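Local coordinates for hypothetical protein (Bacteroides uniformis ATCC 8492, PDB 4QRL) that is of unknown function but folds as a lipocalin-like beta barrel, a fold that in many relatives holds small hydrophobic ligands, at residues L15-Y20 with K110-K115; D29-N34 with A42-K47; I65-L70 with F83-G88. All coordinates share one frame; numbering follows the deposited sequence.

From the N terminus, strand 11-19 comes first, and its residues 15-20 wait some ninety residues for their partner: contact 1 pairs them with 110-115 on the last strand, 109-115, and so joins the two ends of the eight-stranded antiparallel order into a barrel. Contacts 2 and 3 both fall within that span, one after the other and without crossing. Contact 2 closes the short hairpin of strands 25-36 and 39-45; contact 3 closes the excursion through helices 71-74 and 79-82, bringing 83-88 back to strand 64-69. Leu15 and Phe113 touch Tyr33, which with Ala42 meets Phe83, whereas contacts 1 and 3 lie about 17 Å apart between centres.

Contact 1 (L15-Y20 with K110-K115); sequences LRQYQY and KSIFRK
Leu15, in the conformer described here (one of two for this side chain), lies against the ring of Phe113, with CG 3.9 Å from the ring centroid and 27° off the normal, a CH-pi contact displaced toward the rim. With CG of Leu15 anti to its N (chi1 -156°), CD1 reaches the CE2-CZ side of that ring while CD2 sits over the centre of the Tyr18 face. Ser111 OG approaches Tyr18 at the ring edge, 3.3 Å from CE1. On the face shared by Gln17, Gln19, Lys110 and Ile112, Gln19 NE2 bonds Gln17 OE1 (3.0 Å), in the plane of the donor amide but above the acceptor's carbonyl plane; CD1 of Ile112 packs on the Gln19 amide. A water joins Gln19 OE1 to Lys110 NZ, which also bonds Gly108. Arg114 NH1 lies over the centre of the Arg16 guanidinium face, 3.3 Å from Arg16 CZ, the planes 17° apart, two like charges with no hydrogen bond between them, while Arg114 NE bonds Gln14. Ile112 O accepts from Arg16 N (2.8 Å) and weakly from Gln17 N, a classic beta bulge. This seam closes the lipocalin-like barrel, flanked by strand 25-36 beside 11-19 and strand 101-106 beside 109-115.

Contact 2 (D29-N34 with A42-K47); sequences DSVFYN and AICLLK
Residues Ser30 to Tyr33 and Ala42 to Leu45 form an antiparallel pairing within the hairpin of strands 25-36 and 39-45, in the wall of the barrel. The two short strand axes run at 168° to each other and approach to 4.6 Å. Three backbone bonds fix the register: Phe32 and Ile43 exchange two, Phe32 N to Ile43 O (2.9 Å) and Ile43 N to Phe32 O (2.8 Å), making them a hydrogen-bonded pair, and Leu45 N adds a straight one to Ser30 O, with 170° at the hydrogen. Val31 with Cys44 and Tyr33 with Ala42 are the non-hydrogen-bonded pairs. Supplementary CA-H...O contacts follow the same carbonyls, the shortest from Ala42 CA to Phe32 O at 3.1 Å.

Such a neighbouring-strand hairpin is the repeating element of the up-and-down calycin barrel, and its two faces here differ in neighbours. Val31, Tyr33, Ala42 and Cys44 share one face. Val31 CG1 meets Cys44 SG only loosely, at 4.3 Å, and both side chains also touch Tyr82 of helix 79-82. The Tyr33 ring lies obliquely against the methyl of Ala42, CD1 to CB 3.9 Å, and meets the rings of Phe40 and Phe113.

Phe32 and Ile43 occupy the other face. Phe32 places CG anti to its carbonyl carbon (chi1 -61°), which carries the ring along the strand pair: its CE1 reaches Leu45 CD1 at 3.7 Å, an oblique approach, while Ile43 O lies in the ring plane at the edge, nearest CD1. Phe116 meets the same ring. At the corner where the chain turns, Ser30 CB comes to 3.4 Å from Leu45 O.

Contact 3 (I65-L70 with F83-G88); sequences ISIILL and FGWPEG
Leu69 and Trp85 each set CG opposite the carbonyl carbon (chi1 -63° and -57°), and these torsions turn the leucine branch and the indole toward one another across the contact. Leu69 CG lies 4.1 Å from Trp85 CZ3, an oblique approach, while its CD1 continues over one face of Phe83, 4.1 Å from the ring centroid, a CH-pi contact. Ile67 instead meets the indole at its edge: CG2 is in the ring plane, 3.7 Å from Trp85 CZ3. Phe83 CD1 in turn stands 3.4 Å above the indole plane, toward the rim, so the two aromatic residues and the two aliphatic ones form one apolar cluster.

The segment 83-88 returns the chain from helix 79-82 to strand 89-97, the barrel neighbour of strand 64-69, and its last residue, Gly88, bonds to strand 64-69. Gly88 O accepts from Leu69 N at 2.7 Å with 173° at the hydrogen, and also receives Ile68 CA at 3.3 Å. Gly88 has positive phi, and a CB there would come within 3.2 Å of Leu69 O. An alanine in place of Trp85 would remove the indole and would probably leave Ile67 CG2 and Leu69 CG without their aromatic partner and the CD1 edge of Phe83 without the indole face it rests on. Phe83 also packs edge-to-face with Phe54 and touches Ala42 of strand 39-45.

Contact 1 (L15-Y20 with K110-K115)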
loop_
_atom_site.group_PDB
_atom_site.type_symbol
_atom_site.label_atom_id
_atom_site.label_comp_id
_atom_site.label_asym_id
_atom_site.label_seq_id
_atom_site.Cartn_x
_atom_site.Cartn_y
_atom_site.Cartn_z
ATOM N N LEU A 15 -2.434 6.661 2.508
ATOM C CA LEU A 15 -3.589 5.759 2.440
ATOM C C LEU A 15 -4.643 6.366 3.369
ATOM O O LEU A 15 -4.465 6.407 4.589
ATOM C CB LEU A 15 -3.210 4.312 2.829
ATOM C CG LEU A 15 -4.111 3.166 2.272
ATOM C CD1 LEU A 15 -3.413 1.803 2.416
ATOM C CD2 LEU A 15 -5.456 3.103 2.990
ATOM N N ARG A 16 -5.676 6.933 2.772
ATOM C CA ARG A 16 -6.732 7.646 3.492
ATOM C C ARG A 16 -7.814 6.768 4.034
ATOM O O ARG A 16 -8.455 7.117 5.038
ATOM C CB ARG A 16 -7.426 8.646 2.523
ATOM C CG ARG A 16 -6.559 9.760 2.034
ATOM C CD ARG A 16 -7.375 10.626 1.103
ATOM N NE ARG A 16 -8.404 11.386 1.809
ATOM C CZ ARG A 16 -9.147 12.332 1.246
ATOM N NH1 ARG A 16 -8.984 12.643 -0.035
ATOM N NH2 ARG A 16 -10.062 12.973 1.959
ATOM N N GLN A 17 -8.169 5.739 3.268
ATOM C CA GLN A 17 -9.322 4.941 3.638
ATOM C C GLN A 17 -9.274 3.540 3.061
ATOM O O GLN A 17 -8.692 3.330 2.003
ATOM C CB GLN A 17 -10.582 5.661 3.061
ATOM C CG GLN A 17 -11.920 5.128 3.527
ATOM C CD GLN A 17 -13.044 5.758 2.745
ATOM O OE1 GLN A 17 -13.022 5.812 1.525
ATOM N NE2 GLN A 17 -14.031 6.275 3.443
ATOM N N TYR A 18 -9.894 2.582 3.772
ATOM C CA TYR A 18 -10.142 1.251 3.247
ATOM C C TYR A 18 -11.611 1.132 2.990
ATOM O O TYR A 18 -12.412 1.536 3.836
ATOM C CB TYR A 18 -9.695 0.113 4.177
ATOM C CG TYR A 18 -8.214 -0.156 4.220
ATOM C CD1 TYR A 18 -7.555 -0.722 3.131
ATOM C CD2 TYR A 18 -7.486 0.047 5.388
ATOM C CE1 TYR A 18 -6.196 -1.012 3.182
ATOM C CE2 TYR A 18 -6.129 -0.234 5.449
ATOM C CZ TYR A 18 -5.484 -0.749 4.338
ATOM O OH TYR A 18 -4.153 -1.051 4.418
ATOM N N GLN A 19 -11.997 0.536 1.857
ATOM C CA GLN A 19 -13.413 0.269 1.610
ATOM C C GLN A 19 -13.517 -1.223 1.526
ATOM O O GLN A 19 -13.089 -1.828 0.552
ATOM C CB GLN A 19 -13.937 0.974 0.367
ATOM C CG GLN A 19 -13.930 2.477 0.519
ATOM C CD GLN A 19 -14.392 3.144 -0.739
ATOM O OE1 GLN A 19 -14.726 2.492 -1.738
ATOM N NE2 GLN A 19 -14.370 4.458 -0.730
ATOM N N TYR A 20 -14.013 -1.827 2.589
ATOM C CA TYR A 20 -14.041 -3.254 2.664
ATOM C C TYR A 20 -15.120 -3.879 1.808
ATOM O O TYR A 20 -16.183 -3.287 1.574
ATOM C CB TYR A 20 -14.157 -3.673 4.130
ATOM C CG TYR A 20 -12.883 -3.364 4.890
ATOM C CD1 TYR A 20 -11.784 -4.213 4.822
ATOM C CD2 TYR A 20 -12.792 -2.242 5.712
ATOM C CE1 TYR A 20 -10.607 -3.929 5.509
ATOM C CE2 TYR A 20 -11.617 -1.949 6.406
ATOM C CZ TYR A 20 -10.534 -2.807 6.317
ATOM O OH TYR A 20 -9.394 -2.578 7.057
ATOM N N LYS A 110 -10.963 -2.018 -1.299
ATOM C CA LYS A 110 -10.279 -0.916 -1.938
ATOM C C LYS A 110 -9.406 -0.174 -0.932
ATOM O O LYS A 110 -9.831 0.067 0.195
ATOM C CB LYS A 110 -11.251 0.074 -2.599
ATOM C CG LYS A 110 -12.600 -0.451 -3.122
ATOM C CD LYS A 110 -12.526 -1.361 -4.315
ATOM C CE LYS A 110 -13.897 -1.787 -4.809
ATOM N NZ LYS A 110 -14.751 -2.392 -3.744
ATOM N N SER A 111 -8.195 0.192 -1.369
ATOM C CA SER A 111 -7.199 1.012 -0.670
ATOM C C SER A 111 -7.237 2.379 -1.386
ATOM O O SER A 111 -6.889 2.456 -2.567
ATOM C CB SER A 111 -5.825 0.350 -0.773
ATOM O OG SER A 111 -5.780 -0.878 -0.068
ATOM N N ILE A 112 -7.714 3.419 -0.704
ATOM C CA ILE A 112 -7.878 4.763 -1.294
ATOM C C ILE A 112 -6.731 5.674 -0.873
ATOM O O ILE A 112 -6.540 5.871 0.325
ATOM C CB ILE A 112 -9.233 5.391 -0.854
ATOM C CG1 ILE A 112 -10.463 4.418 -0.900
ATOM C CG2 ILE A 112 -9.444 6.773 -1.506
ATOM C CD1 ILE A 112 -10.829 3.853 -2.160
ATOM N N PHE A 113 -6.018 6.265 -1.835
ATOM C CA PHE A 113 -4.847 7.132 -1.526
ATOM C C PHE A 113 -4.940 8.521 -2.141
ATOM O O PHE A 113 -5.548 8.699 -3.194
ATOM C CB PHE A 113 -3.519 6.526 -2.078
ATOM C CG PHE A 113 -3.205 5.108 -1.695
ATOM C CD1 PHE A 113 -3.847 4.038 -2.327
ATOM C CD2 PHE A 113 -2.212 4.830 -0.769
ATOM C CE1 PHE A 113 -3.558 2.713 -1.969
ATOM C CE2 PHE A 113 -1.907 3.501 -0.422
ATOM C CZ PHE A 113 -2.570 2.452 -1.038
ATOM N N ARG A 114 -4.239 9.490 -1.507
ATOM C CA ARG A 114 -4.054 10.825 -2.063
ATOM C C ARG A 114 -2.585 11.101 -2.074
ATOM O O ARG A 114 -1.873 10.653 -1.181
ATOM C CB ARG A 114 -4.817 11.923 -1.292
ATOM C CG ARG A 114 -4.297 12.185 0.160
ATOM C CD ARG A 114 -4.999 13.356 0.848
ATOM N NE ARG A 114 -4.960 13.217 2.310
ATOM C CZ ARG A 114 -5.893 13.687 3.135
ATOM N NH1 ARG A 114 -6.937 14.351 2.657
ATOM N NH2 ARG A 114 -5.791 13.490 4.444
ATOM N N LYS A 115 -2.116 11.823 -3.101
ATOM C CA LYS A 115 -0.711 12.136 -3.223
ATOM C C LYS A 115 -0.277 12.967 -2.001
ATOM O O LYS A 115 -1.022 13.839 -1.543
ATOM C CB LYS A 115 -0.454 12.878 -4.537
ATOM C CG LYS A 115 1.006 12.965 -4.931
ATOM C CD LYS A 115 1.554 11.608 -5.390
ATOM C CE LYS A 115 2.336 11.736 -6.653
ATOM N NZ LYS A 115 1.501 11.659 -7.879
HETATM O O HOH W 1 -16.121 0.120 -2.546
#

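Contact 2 (D29-N34 with A42-K47)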
loop_
_atom_site.group_PDB
_atom_site.type_symbol
_atom_site.label_atom_id
_atom_site.label_comp_id
_atom_site.label_asym_id
_atom_site.label_seq_id
_atom_site.Cartn_x
_atom_site.Cartn_y
_atom_site.Cartn_z
ATOM N N ASP A 29 -4.961 6.904 8.997
ATOM C CA ASP A 29 -4.173 8.148 8.913
ATOM C C ASP A 29 -2.698 7.928 9.190
ATOM O O ASP A 29 -1.948 8.888 9.380
ATOM C CB ASP A 29 -4.744 9.210 9.878
ATOM C CG ASP A 29 -4.574 8.938 11.368
ATOM O OD1 ASP A 29 -4.369 7.754 11.745
ATOM O OD2 ASP A 29 -4.691 9.902 12.162
ATOM N N SER A 30 -2.275 6.685 9.187
ATOM C CA SER A 30 -0.937 6.332 9.611
ATOM C C SER A 30 -0.118 5.578 8.577
ATOM O O SER A 30 0.959 5.120 8.923
ATOM C CB SER A 30 -1.070 5.460 10.855
ATOM O OG SER A 30 -1.955 4.377 10.609
ATOM N N VAL A 31 -0.619 5.384 7.346
ATOM C CA VAL A 31 0.093 4.551 6.366
ATOM C C VAL A 31 0.379 5.355 5.115
ATOM O O VAL A 31 -0.510 6.041 4.601
ATOM C CB VAL A 31 -0.691 3.265 6.022
ATOM C CG1 VAL A 31 0.068 2.419 5.004
ATOM C CG2 VAL A 31 -1.009 2.445 7.283
ATOM N N PHE A 32 1.622 5.252 4.635
ATOM C CA PHE A 32 2.100 6.008 3.468
ATOM C C PHE A 32 2.841 5.074 2.553
ATOM O O PHE A 32 3.761 4.382 3.019
ATOM C CB PHE A 32 3.027 7.165 3.924
ATOM C CG PHE A 32 2.331 8.158 4.828
ATOM C CD1 PHE A 32 2.126 7.872 6.180
ATOM C CD2 PHE A 32 1.763 9.312 4.306
ATOM C CE1 PHE A 32 1.423 8.760 7.003
ATOM C CE2 PHE A 32 1.071 10.208 5.142
ATOM C CZ PHE A 32 0.921 9.931 6.478
ATOM N N TYR A 33 2.419 4.989 1.273
ATOM C CA TYR A 33 3.112 4.116 0.293
ATOM C C TYR A 33 3.979 4.973 -0.589
ATOM O O TYR A 33 3.593 6.079 -0.942
ATOM C CB TYR A 33 2.126 3.333 -0.603
ATOM C CG TYR A 33 1.434 2.113 -0.037
ATOM C CD1 TYR A 33 1.379 1.886 1.337
ATOM C CD2 TYR A 33 0.730 1.241 -0.869
ATOM C CE1 TYR A 33 0.728 0.770 1.857
ATOM C CE2 TYR A 33 0.034 0.154 -0.350
ATOM C CZ TYR A 33 0.032 -0.075 1.011
ATOM O OH TYR A 33 -0.623 -1.176 1.517
ATOM N N ASN A 34 5.134 4.457 -0.995
ATOM C CA ASN A 34 6.031 5.218 -1.837
ATOM C C ASN A 34 6.486 4.343 -2.987
ATOM O O ASN A 34 6.817 3.156 -2.788
ATOM C CB ASN A 34 7.216 5.687 -0.984
ATOM C CG ASN A 34 8.087 6.679 -1.665
ATOM O OD1 ASN A 34 9.088 6.337 -2.306
ATOM N ND2 ASN A 34 7.713 7.929 -1.533
ATOM N N ALA A 42 6.791 1.462 2.456
ATOM C CA ALA A 42 5.597 1.906 3.200
ATOM C C ALA A 42 6.016 2.348 4.580
ATOM O O ALA A 42 6.700 1.608 5.288
ATOM C CB ALA A 42 4.549 0.808 3.282
ATOM N N ILE A 43 5.680 3.585 4.926
ATOM C CA ILE A 43 5.956 4.141 6.239
ATOM C C ILE A 43 4.674 3.998 7.031
ATOM O O ILE A 43 3.620 4.445 6.584
ATOM C CB ILE A 43 6.436 5.619 6.170
ATOM C CG1 ILE A 43 7.813 5.768 5.499
ATOM C CG2 ILE A 43 6.408 6.273 7.556
ATOM C CD1 ILE A 43 8.161 7.235 5.052
ATOM N N CYS A 44 4.777 3.382 8.201
ATOM C CA CYS A 44 3.658 3.200 9.099
ATOM C C CYS A 44 3.963 3.870 10.430
ATOM O O CYS A 44 4.978 3.568 11.063
ATOM C CB CYS A 44 3.360 1.721 9.262
ATOM S SG CYS A 44 3.007 0.893 7.699
ATOM N N LEU A 45 3.085 4.794 10.833
ATOM C CA LEU A 45 3.211 5.573 12.060
ATOM C C LEU A 45 2.536 4.834 13.196
ATOM O O LEU A 45 1.320 4.627 13.184
ATOM C CB LEU A 45 2.631 6.992 11.885
ATOM C CG LEU A 45 3.206 7.818 10.724
ATOM C CD1 LEU A 45 2.433 9.118 10.566
ATOM C CD2 LEU A 45 4.694 8.115 10.926
ATOM N N LEU A 46 3.345 4.393 14.164
ATOM C CA LEU A 46 2.842 3.636 15.297
ATOM C C LEU A 46 2.201 4.569 16.332
ATOM O O LEU A 46 2.579 5.743 16.464
ATOM C CB LEU A 46 3.987 2.810 15.929
ATOM C CG LEU A 46 4.767 1.850 15.009
ATOM C CD1 LEU A 46 6.029 1.332 15.686
ATOM C CD2 LEU A 46 3.915 0.683 14.554
ATOM N N LYS A 47 1.270 4.017 17.132
ATOM C CA LYS A 47 0.625 4.776 18.216
ATOM C C LYS A 47 1.688 5.364 19.153
ATOM O O LYS A 47 1.546 6.508 19.600
ATOM C CB LYS A 47 -0.360 3.878 19.008
ATOM C CG LYS A 47 -1.368 3.146 18.123
ATOM C CD LYS A 47 -2.496 2.466 18.901
ATOM C CE LYS A 47 -3.508 1.884 17.938
ATOM N NZ LYS A 47 -4.704 1.333 18.627
#

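Contact 3 (I65-L70 with F83-G88)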
loop_
_atom_site.group_PDB
_atom_site.type_symbol
_atom_site.label_atom_id
_atom_site.label_comp_id
_atom_site.label_asym_id
_atom_site.label_seq_id
_atom_site.Cartn_x
_atom_site.Cartn_y
_atom_site.Cartn_z
ATOM N N ILE A 65 -0.948 -3.923 -10.447
ATOM C CA ILE A 65 0.329 -3.622 -9.793
ATOM C C ILE A 65 0.636 -4.753 -8.836
ATOM O O ILE A 65 -0.172 -5.072 -7.965
ATOM C CB ILE A 65 0.383 -2.225 -9.114
ATOM C CG1 ILE A 65 1.750 -1.971 -8.452
ATOM C CG2 ILE A 65 -0.783 -1.994 -8.140
ATOM C CD1 ILE A 65 1.972 -0.517 -8.022
ATOM N N SER A 66 1.791 -5.369 -9.009
ATOM C CA SER A 66 2.213 -6.459 -8.129
ATOM C C SER A 66 3.286 -5.934 -7.179
ATOM O O SER A 66 4.341 -5.464 -7.628
ATOM C CB SER A 66 2.738 -7.645 -8.936
ATOM O OG SER A 66 1.736 -8.220 -9.751
ATOM N N ILE A 67 3.007 -5.975 -5.886
ATOM C CA ILE A 67 3.951 -5.497 -4.870
ATOM C C ILE A 67 4.514 -6.713 -4.148
ATOM O O ILE A 67 3.775 -7.662 -3.833
ATOM C CB ILE A 67 3.284 -4.485 -3.890
ATOM C CG1 ILE A 67 2.602 -3.331 -4.649
ATOM C CG2 ILE A 67 4.298 -3.954 -2.849
ATOM C CD1 ILE A 67 1.709 -2.351 -3.730
ATOM N N ILE A 68 5.837 -6.732 -3.972
ATOM C CA ILE A 68 6.485 -7.855 -3.279
ATOM C C ILE A 68 7.430 -7.269 -2.230
ATOM O O ILE A 68 8.329 -6.479 -2.552
ATOM C CB ILE A 68 7.173 -8.895 -4.203
ATOM C CG1 ILE A 68 7.894 -9.982 -3.333
ATOM C CG2 ILE A 68 8.125 -8.201 -5.206
ATOM C CD1 ILE A 68 8.424 -11.193 -4.030
ATOM N N LEU A 69 7.184 -7.626 -0.970
ATOM C CA LEU A 69 7.998 -7.127 0.116
ATOM C C LEU A 69 9.156 -8.060 0.380
ATOM O O LEU A 69 9.060 -9.280 0.165
ATOM C CB LEU A 69 7.153 -6.965 1.390
ATOM C CG LEU A 69 6.000 -5.947 1.290
ATOM C CD1 LEU A 69 5.181 -5.954 2.529
ATOM C CD2 LEU A 69 6.507 -4.533 1.025
ATOM N N LEU A 70 10.254 -7.479 0.884
ATOM C CA LEU A 70 11.458 -8.226 1.246
ATOM C C LEU A 70 11.177 -9.143 2.420
ATOM O O LEU A 70 10.354 -8.796 3.290
ATOM C CB LEU A 70 12.587 -7.242 1.632
ATOM C CG LEU A 70 13.098 -6.277 0.575
ATOM C CD1 LEU A 70 14.016 -5.227 1.232
ATOM C CD2 LEU A 70 13.896 -7.021 -0.467
ATOM N N PHE A 83 0.142 -5.301 6.647
ATOM C CA PHE A 83 0.147 -6.045 5.398
ATOM C C PHE A 83 -0.418 -7.442 5.605
ATOM O O PHE A 83 -1.601 -7.660 5.302
ATOM C CB PHE A 83 1.572 -6.055 4.793
ATOM C CG PHE A 83 2.015 -4.672 4.366
ATOM C CD1 PHE A 83 1.643 -4.157 3.126
ATOM C CD2 PHE A 83 2.760 -3.862 5.224
ATOM C CE1 PHE A 83 2.026 -2.866 2.739
ATOM C CE2 PHE A 83 3.104 -2.563 4.855
ATOM C CZ PHE A 83 2.731 -2.072 3.618
ATOM N N GLY A 84 0.394 -8.370 6.121
ATOM C CA GLY A 84 -0.066 -9.738 6.351
ATOM C C GLY A 84 -0.250 -10.528 5.067
ATOM O O GLY A 84 -0.932 -11.548 5.062
ATOM N N TRP A 85 0.363 -10.060 3.954
ATOM C CA TRP A 85 0.231 -10.730 2.660
ATOM C C TRP A 85 0.937 -12.060 2.646
ATOM O O TRP A 85 2.067 -12.138 3.140
ATOM C CB TRP A 85 0.790 -9.865 1.518
ATOM C CG TRP A 85 0.192 -8.502 1.369
ATOM C CD1 TRP A 85 -1.046 -8.085 1.763
ATOM C CD2 TRP A 85 0.794 -7.390 0.696
ATOM N NE1 TRP A 85 -1.223 -6.761 1.440
ATOM C CE2 TRP A 85 -0.123 -6.316 0.755
ATOM C CE3 TRP A 85 2.035 -7.191 0.058
ATOM C CZ2 TRP A 85 0.135 -5.082 0.168
ATOM C CZ3 TRP A 85 2.287 -5.961 -0.529
ATOM C CH2 TRP A 85 1.354 -4.918 -0.452
ATOM N N PRO A 86 0.319 -13.111 2.049
ATOM C CA PRO A 86 1.024 -14.391 1.936
ATOM C C PRO A 86 2.263 -14.233 1.049
ATOM O O PRO A 86 2.196 -13.557 0.013
ATOM C CB PRO A 86 -0.019 -15.321 1.313
ATOM C CG PRO A 86 -0.945 -14.433 0.579
ATOM C CD PRO A 86 -0.996 -13.159 1.380
ATOM N N GLU A 87 3.410 -14.752 1.521
ATOM C CA GLU A 87 4.717 -14.704 0.865
ATOM C C GLU A 87 5.194 -13.250 0.569
ATOM O O GLU A 87 6.044 -13.035 -0.293
ATOM C CB GLU A 87 4.702 -15.561 -0.418
ATOM C CG GLU A 87 5.078 -17.015 -0.156
ATOM C CD GLU A 87 4.669 -17.984 -1.246
ATOM O OE1 GLU A 87 5.080 -17.784 -2.413
ATOM O OE2 GLU A 87 3.945 -18.956 -0.930
ATOM N N GLY A 88 4.631 -12.278 1.283
ATOM C CA GLY A 88 4.951 -10.869 1.126
ATOM C C GLY A 88 4.525 -10.303 -0.207
ATOM O O GLY A 88 5.057 -9.293 -0.627
#